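ABC transporter, periplasmic substrate-binding protein (PDB 2HPG) probably binds a small solute in the periplasm and hands it to a tripartite ATP-independent (TRAP) transporter for uptake into the cell. Local coordinates at residues L108-I111 with K112-P115; S114-M117 with Q118-K122; D290-A293 with F294-K297. All coordinates share one frame; numbering follows the deposited sequence. Where two conformers were deposited one is given.

Contact 1 (L108-I111 with K112-P115)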
loop_
_atom_site.group_PDB
_atom_site.type_symbol
_atom_site.label_atom_id
_atom_site.label_comp_id
_atom_site.label_asym_id
_atom_site.label_seq_id
_atom_site.Cartn_x
_atom_site.Cartn_y
_atom_site.Cartn_z
ATOM N N LEU A 108 4.680 -12.383 2.450
ATOM C CA LEU A 108 4.018 -12.046 1.178
ATOM C C LEU A 108 4.223 -13.178 0.163
ATOM O O LEU A 108 3.281 -13.601 -0.488
ATOM C CB LEU A 108 4.537 -10.707 0.621
ATOM C CG LEU A 108 4.195 -9.440 1.411
ATOM C CD1 LEU A 108 4.660 -8.175 0.686
ATOM C CD2 LEU A 108 2.710 -9.350 1.719
ATOM N N LYS A 109 5.443 -13.689 0.059
ATOM C CA LYS A 109 5.703 -14.860 -0.808
ATOM C C LYS A 109 4.860 -16.071 -0.423
ATOM O O LYS A 109 4.323 -16.750 -1.287
ATOM C CB LYS A 109 7.173 -15.237 -0.803
ATOM C CG LYS A 109 8.046 -14.142 -1.336
ATOM C CD LYS A 109 9.503 -14.512 -1.318
ATOM C CE LYS A 109 10.328 -13.384 -1.881
ATOM N NZ LYS A 109 11.771 -13.576 -1.625
ATOM N N LYS A 110 4.728 -16.331 0.873
ATOM C CA LYS A 110 3.895 -17.427 1.346
ATOM C C LYS A 110 2.435 -17.161 1.049
ATOM O O LYS A 110 1.684 -18.088 0.762
ATOM C CB LYS A 110 4.098 -17.673 2.851
ATOM C CG LYS A 110 5.423 -18.338 3.180
ATOM C CD LYS A 110 5.395 -19.856 2.866
ATOM C CE LYS A 110 6.728 -20.562 3.201
ATOM N NZ LYS A 110 7.912 -19.764 2.701
ATOM N N ILE A 111 2.001 -15.906 1.137
ATOM C CA ILE A 111 0.608 -15.609 0.800
ATOM C C ILE A 111 0.391 -15.884 -0.699
ATOM O O ILE A 111 -0.638 -16.431 -1.081
ATOM C CB ILE A 111 0.170 -14.153 1.192
ATOM C CG1 ILE A 111 0.048 -14.027 2.716
ATOM C CG2 ILE A 111 -1.166 -13.799 0.548
ATOM C CD1 ILE A 111 -0.258 -12.630 3.203
ATOM N N LYS A 112 1.376 -15.549 -1.527
ATOM C CA LYS A 112 1.206 -15.674 -2.969
ATOM C C LYS A 112 1.008 -17.124 -3.387
ATOM O O LYS A 112 0.123 -17.427 -4.168
ATOM C CB LYS A 112 2.393 -15.098 -3.719
ATOM C CG LYS A 112 2.184 -15.079 -5.229
ATOM C CD LYS A 112 3.394 -14.501 -5.917
ATOM C CE LYS A 112 3.627 -15.066 -7.326
ATOM N NZ LYS A 112 5.060 -14.860 -7.693
ATOM N N GLN A 113 1.828 -18.020 -2.852
ATOM C CA GLN A 113 1.695 -19.433 -3.182
ATOM C C GLN A 113 0.572 -20.148 -2.421
ATOM O O GLN A 113 0.332 -21.327 -2.651
ATOM C CB GLN A 113 3.042 -20.148 -3.051
ATOM C CG GLN A 113 3.641 -20.161 -1.681
ATOM C CD GLN A 113 5.135 -20.424 -1.701
ATOM O OE1 GLN A 113 5.906 -19.702 -2.353
ATOM N NE2 GLN A 113 5.557 -21.461 -0.982
ATOM N N SER A 114 -0.157 -19.444 -1.558
ATOM C CA SER A 114 -1.299 -20.001 -0.825
ATOM C C SER A 114 -2.437 -20.336 -1.781
ATOM O O SER A 114 -2.784 -19.498 -2.617
ATOM C CB SER A 114 -1.818 -18.994 0.230
ATOM O OG SER A 114 -2.585 -17.914 -0.326
ATOM N N PRO A 115 -3.050 -21.526 -1.662
ATOM C CA PRO A 115 -4.267 -21.817 -2.414
ATOM C C PRO A 115 -5.335 -20.721 -2.332
ATOM O O PRO A 115 -5.965 -20.397 -3.343
ATOM C CB PRO A 115 -4.791 -23.099 -1.742
ATOM C CG PRO A 115 -3.581 -23.769 -1.219
ATOM C CD PRO A 115 -2.606 -22.687 -0.862
#
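Ser114 folds back on the end of helix 101-112 and meets Ile111 O with two donors. The serine was modelled in two conformers, so its side-chain bond holds for the one described here. In that conformer OG donates to Ile111 O at 2.6 Å, in the carbonyl plane and on a lone pair. A chi1 of 76° puts OG between its own backbone N and carbonyl carbon, which brings the hydroxyl round to the helix end. Ser114 N reaches Ile111 O at 3.1 Å from above the carbonyl plane, 68° out of it, and the two donors therefore use different parts of one oxygen.

The Gln113 side chain runs back along the preceding turn. Its CB is 4.0 Å from Lys109 O, and CG, brought in by a chi1 of 62°, comes to 3.5 Å from Lys109 O. CD stays near the same carbonyl, while OE1 lies 3.5 Å from Lys109 O, an approach of two acceptors. At the tip NE2 meets aliphatic carbon, Lys110 CD, at 4.2 Å. The two side chains lie alongside each other and point the same way, and Lys110 NZ makes its salt bridge with Glu106.

Within the helix, Lys112 N donates to Leu108 O at 2.9 Å and Gln113 N to Lys109 O at 3.2 Å, two regular helical bonds. Leu108 and Ile111 face inward toward helix 92-95 and Met87, whereas Lys112 NZ pairs with Asp254. The chemistry is that of a helix C-terminus: Ile111 O, whose i+4 residue Pro115 has no N-H to offer, is satisfied by the hydroxyl and amide of Ser114, the same residue that serves as N-cap of helix 115-128.

Contact 2 (S114-M117 with Q118-K122)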
loop_
_atom_site.group_PDB
_atom_site.type_symbol
_atom_site.label_atom_id
_atom_site.label_comp_id
_atom_site.label_asym_id
_atom_site.label_seq_id
_atom_site.Cartn_x
_atom_site.Cartn_y
_atom_site.Cartn_z
ATOM N N SER A 114 -0.157 -19.444 -1.558
ATOM C CA SER A 114 -1.299 -20.001 -0.825
ATOM C C SER A 114 -2.437 -20.336 -1.781
ATOM O O SER A 114 -2.784 -19.498 -2.617
ATOM C CB SER A 114 -1.818 -18.994 0.230
ATOM O OG SER A 114 -2.585 -17.914 -0.326
ATOM N N PRO A 115 -3.050 -21.526 -1.662
ATOM C CA PRO A 115 -4.267 -21.817 -2.414
ATOM C C PRO A 115 -5.335 -20.721 -2.332
ATOM O O PRO A 115 -5.965 -20.397 -3.343
ATOM C CB PRO A 115 -4.791 -23.099 -1.742
ATOM C CG PRO A 115 -3.581 -23.769 -1.219
ATOM C CD PRO A 115 -2.606 -22.687 -0.862
ATOM N N THR A 116 -5.556 -20.173 -1.139
ATOM C CA THR A 116 -6.571 -19.135 -0.952
ATOM C C THR A 116 -6.265 -17.856 -1.748
ATOM O O THR A 116 -7.162 -17.304 -2.379
ATOM C CB THR A 116 -6.745 -18.767 0.527
ATOM O OG1 THR A 116 -7.173 -19.923 1.248
ATOM C CG2 THR A 116 -7.778 -17.659 0.693
HETATM N N MSE A 117 -5.019 -17.385 -1.726
HETATM C CA MSE A 117 -4.667 -16.206 -2.521
HETATM C C MSE A 117 -4.833 -16.539 -4.000
HETATM O O MSE A 117 -5.419 -15.766 -4.757
HETATM C CB MSE A 117 -3.233 -15.735 -2.256
HETATM C CG MSE A 117 -2.750 -14.557 -3.137
HETATM SE SE MSE A 117 -3.902 -12.959 -3.118
HETATM C CE MSE A 117 -4.064 -12.718 -1.227
ATOM N N GLN A 118 -4.321 -17.692 -4.417
ATOM C CA GLN A 118 -4.484 -18.098 -5.811
ATOM C C GLN A 118 -5.958 -18.123 -6.225
ATOM O O GLN A 118 -6.301 -17.728 -7.349
ATOM C CB GLN A 118 -3.797 -19.428 -6.076
ATOM C CG GLN A 118 -2.288 -19.270 -6.195
ATOM C CD GLN A 118 -1.549 -20.577 -6.025
ATOM O OE1 GLN A 118 -2.162 -21.653 -5.931
ATOM N NE2 GLN A 118 -0.222 -20.498 -5.968
ATOM N N LYS A 119 -6.830 -18.542 -5.314
ATOM C CA LYS A 119 -8.258 -18.485 -5.572
ATOM C C LYS A 119 -8.706 -17.048 -5.833
ATOM O O LYS A 119 -9.278 -16.751 -6.878
ATOM C CB LYS A 119 -9.064 -19.064 -4.410
ATOM C CG LYS A 119 -10.570 -18.913 -4.592
ATOM C CD LYS A 119 -11.361 -19.537 -3.467
ATOM C CE LYS A 119 -11.429 -18.612 -2.260
ATOM N NZ LYS A 119 -12.034 -19.274 -1.059
ATOM N N TRP A 120 -8.447 -16.157 -4.880
ATOM C CA TRP A 120 -8.887 -14.760 -4.991
ATOM C C TRP A 120 -8.405 -14.109 -6.273
ATOM O O TRP A 120 -9.124 -13.310 -6.852
ATOM C CB TRP A 120 -8.355 -13.921 -3.821
ATOM C CG TRP A 120 -8.888 -14.298 -2.488
ATOM C CD1 TRP A 120 -10.065 -14.926 -2.225
ATOM C CD2 TRP A 120 -8.282 -14.029 -1.218
ATOM N NE1 TRP A 120 -10.223 -15.084 -0.873
ATOM C CE2 TRP A 120 -9.142 -14.543 -0.230
ATOM C CE3 TRP A 120 -7.093 -13.416 -0.824
ATOM C CZ2 TRP A 120 -8.849 -14.464 1.140
ATOM C CZ3 TRP A 120 -6.798 -13.332 0.529
ATOM C CH2 TRP A 120 -7.679 -13.848 1.496
ATOM N N LEU A 121 -7.181 -14.436 -6.689
ATOM C CA LEU A 121 -6.576 -13.833 -7.871
ATOM C C LEU A 121 -7.199 -14.360 -9.154
ATOM O O LEU A 121 -7.231 -13.659 -10.166
ATOM C CB LEU A 121 -5.065 -14.073 -7.897
ATOM C CG LEU A 121 -4.280 -13.447 -6.746
ATOM C CD1 LEU A 121 -2.782 -13.741 -6.901
ATOM C CD2 LEU A 121 -4.567 -11.948 -6.638
ATOM N N LYS A 122 -7.668 -15.602 -9.110
ATOM C CA LYS A 122 -8.380 -16.203 -10.228
ATOM C C LYS A 122 -9.772 -15.604 -10.364
ATOM O O LYS A 122 -10.245 -15.426 -11.476
ATOM C CB LYS A 122 -8.496 -17.711 -10.031
ATOM C CG LYS A 122 -9.039 -18.454 -11.235
ATOM C CD LYS A 122 -8.854 -19.956 -11.059
ATOM C CE LYS A 122 -9.375 -20.756 -12.241
ATOM N NZ LYS A 122 -9.054 -22.205 -12.071
#
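Thr116 and Trp120, one helical turn apart, lie side by side, with the methyl of the threonine over one face of the indole. CG2 of Thr116 is 3.8 Å from the centroid of the six-membered ring of Trp120, 27° off the normal, a CH-pi contact displaced toward the rim. Met117, a selenomethionine, approaches the same ring at its edge: SE of Met117 is 5.3 Å from that centroid, a Met-aromatic contact. The bend at chi2 (54°) also puts SE of Met117 3.7 Å from Leu121 CG.

In the next shell, Thr116 OG1 is held by Glu317, leaving CG2 turned to the indole. Trp120 N donates to Thr116 O at 3.0 Å and Leu121 N to Met117 O at 2.9 Å, fixing the i to i+4 spacing of these side chains. Further out, the N-cap Ser114 accepts from Met117 N at its OG, 2.9 Å away.

Helix 308-318 lies against Ser114, Pro115 and Thr116, while Met117 and Trp120 reach the loop residues Val81, Asp83, Ile84 and Met87.

Contact 3 (D290-A293 with F294-K297); sequences DKEA and FMEK
The Phe294 ring meets the N-terminal turn of helix 291-305 mainly through backbone atoms, with Lys291 CA at its edge, near the ring plane. CD2 of Phe294 comes within 3.2 Å of Asp290 O, which approaches the ring obliquely, as does the carbonyl carbon of Ala293. A chi1 of -79° places CG beside the residue's own backbone N and carries the ring back along this turn. Phe294 also packs on Tyr91 and Ile289. The other flat groups are the carboxylates of Glu292 and Glu296, turned 88° against each other. OE2 of Glu292 and OE2 of Glu296 are 2.7 Å apart, a spacing at which one acid probably carries a proton. The bend of Glu292 at chi2 (67°) helps to bring the two together, and its CG also lies 3.3 Å from Glu296 OE2.

On another side of the helix the extended side chain of Met295, a selenomethionine, crosses Lys291 obliquely, setting its CE 3.8 Å from Lys291 CB. The backbone bond from Met295 N to Lys291 O, 2.8 Å long, holds this pair one turn apart. At the start of the helix Asp290 is the N-cap, though OD1 grips Ala293 N only weakly, at 3.3 Å. The first i to i+4 bond, Phe294 N to Asp290 O, is also weak, whereas Glu296 N binds Glu292 O at 2.9 Å.

Replacing Phe294 by an alanine would probably open a gap beside Tyr91 and Ile289 and leave Asp290 O and Lys291 CA without the ring that packs on them.

Asp290 is joined to Arg151 by backbone hydrogen bonding, and Ala293 rests on Pro153. Met295 touches Asp94 and Phe95 of helix 92-95, so this turn touches both that short helix and the loop before strand 160-162.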
loop_
_atom_site.group_PDB
_atom_site.type_symbol
_atom_site.label_atom_id
_atom_site.label_comp_id
_atom_site.label_asym_id
_atom_site.label_seq_id
_atom_site.Cartn_x
_atom_site.Cartn_y
_atom_site.Cartn_z
ATOM N N ASP A 290 1.608 0.780 23.808
ATOM C CA ASP A 290 0.908 -0.455 24.102
ATOM C C ASP A 290 0.387 -1.067 22.793
ATOM O O ASP A 290 -0.790 -0.954 22.502
ATOM C CB ASP A 290 -0.255 -0.150 25.043
ATOM C CG ASP A 290 -0.824 -1.393 25.672
ATOM O OD1 ASP A 290 -0.385 -2.510 25.306
ATOM O OD2 ASP A 290 -1.705 -1.243 26.551
ATOM N N LYS A 291 1.269 -1.693 22.007
ATOM C CA LYS A 291 0.893 -2.179 20.667
ATOM C C LYS A 291 -0.100 -3.346 20.746
ATOM O O LYS A 291 -1.005 -3.445 19.928
ATOM C CB LYS A 291 2.126 -2.554 19.835
ATOM C CG LYS A 291 2.912 -1.320 19.331
ATOM C CD LYS A 291 4.127 -1.701 18.466
ATOM C CE LYS A 291 3.750 -1.972 17.017
ATOM N NZ LYS A 291 4.912 -2.437 16.239
ATOM N N GLU A 292 0.045 -4.203 21.756
ATOM C CA GLU A 292 -0.938 -5.270 21.998
ATOM C C GLU A 292 -2.350 -4.712 22.218
ATOM O O GLU A 292 -3.327 -5.272 21.723
ATOM C CB GLU A 292 -0.484 -6.151 23.182
ATOM C CG GLU A 292 -1.459 -7.276 23.609
ATOM C CD GLU A 292 -1.637 -8.401 22.583
ATOM O OE1 GLU A 292 -0.890 -8.460 21.586
ATOM O OE2 GLU A 292 -2.539 -9.246 22.784
ATOM N N ALA A 293 -2.479 -3.609 22.938
ATOM C CA ALA A 293 -3.786 -2.992 23.134
ATOM C C ALA A 293 -4.390 -2.547 21.786
ATOM O O ALA A 293 -5.610 -2.641 21.574
ATOM C CB ALA A 293 -3.683 -1.807 24.074
ATOM N N PHE A 294 -3.531 -2.070 20.886
ATOM C CA PHE A 294 -3.971 -1.611 19.557
ATOM C C PHE A 294 -4.340 -2.808 18.683
ATOM O O PHE A 294 -5.366 -2.793 18.003
ATOM C CB PHE A 294 -2.892 -0.753 18.887
ATOM C CG PHE A 294 -2.842 0.656 19.395
ATOM C CD1 PHE A 294 -3.761 1.588 18.975
ATOM C CD2 PHE A 294 -1.860 1.052 20.293
ATOM C CE1 PHE A 294 -3.722 2.892 19.449
ATOM C CE2 PHE A 294 -1.802 2.360 20.757
ATOM C CZ PHE A 294 -2.735 3.279 20.337
HETATM N N MSE A 295 -3.513 -3.844 18.720
HETATM C CA MSE A 295 -3.804 -5.065 17.988
HETATM C C MSE A 295 -5.145 -5.647 18.410
HETATM O O MSE A 295 -5.910 -6.125 17.569
HETATM C CB MSE A 295 -2.687 -6.076 18.177
HETATM C CG MSE A 295 -1.422 -5.664 17.471
HETATM SE SE MSE A 295 0.125 -6.754 17.770
HETATM C CE MSE A 295 1.498 -5.410 17.405
ATOM N N GLU A 296 -5.442 -5.582 19.709
ATOM C CA GLU A 296 -6.700 -6.102 20.238
ATOM C C GLU A 296 -7.891 -5.253 19.759
ATOM O O GLU A 296 -8.923 -5.789 19.386
ATOM C CB GLU A 296 -6.629 -6.232 21.781
ATOM C CG GLU A 296 -5.669 -7.356 22.239
ATOM C CD GLU A 296 -5.400 -7.396 23.757
ATOM O OE1 GLU A 296 -6.004 -6.591 24.505
ATOM O OE2 GLU A 296 -4.567 -8.235 24.211
ATOM N N LYS A 297 -7.739 -3.934 19.745
ATOM C CA LYS A 297 -8.765 -3.060 19.189
ATOM C C LYS A 297 -8.956 -3.293 17.685
ATOM O O LYS A 297 -10.073 -3.240 17.202
ATOM C CB LYS A 297 -8.422 -1.587 19.421
ATOM C CG LYS A 297 -8.540 -1.120 20.839
ATOM C CD LYS A 297 -9.978 -0.979 21.263
ATOM C CE LYS A 297 -10.068 -0.348 22.639
ATOM N NZ LYS A 297 -11.316 -0.741 23.369
#

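From the N terminus, contact 1 comes first and closes the short turn that ends helix 101-112. Contact 2 begins before it is finished: the two share Ser114 and Pro115, their centres are about 8 Å apart, and together they join helix 101-112 to helix 115-128. Neither nests within the other. Contact 3 follows much later in the chain, opening helix 291-305, with its centre about 26 Å from that of contact 1 and about 29 Å from that of contact 2, and touches neither. Helix 92-95 is common ground, packed on by residues of contacts 1 and 3, while helix 308-318, next after helix 291-305, lies against contacts 1 and 2.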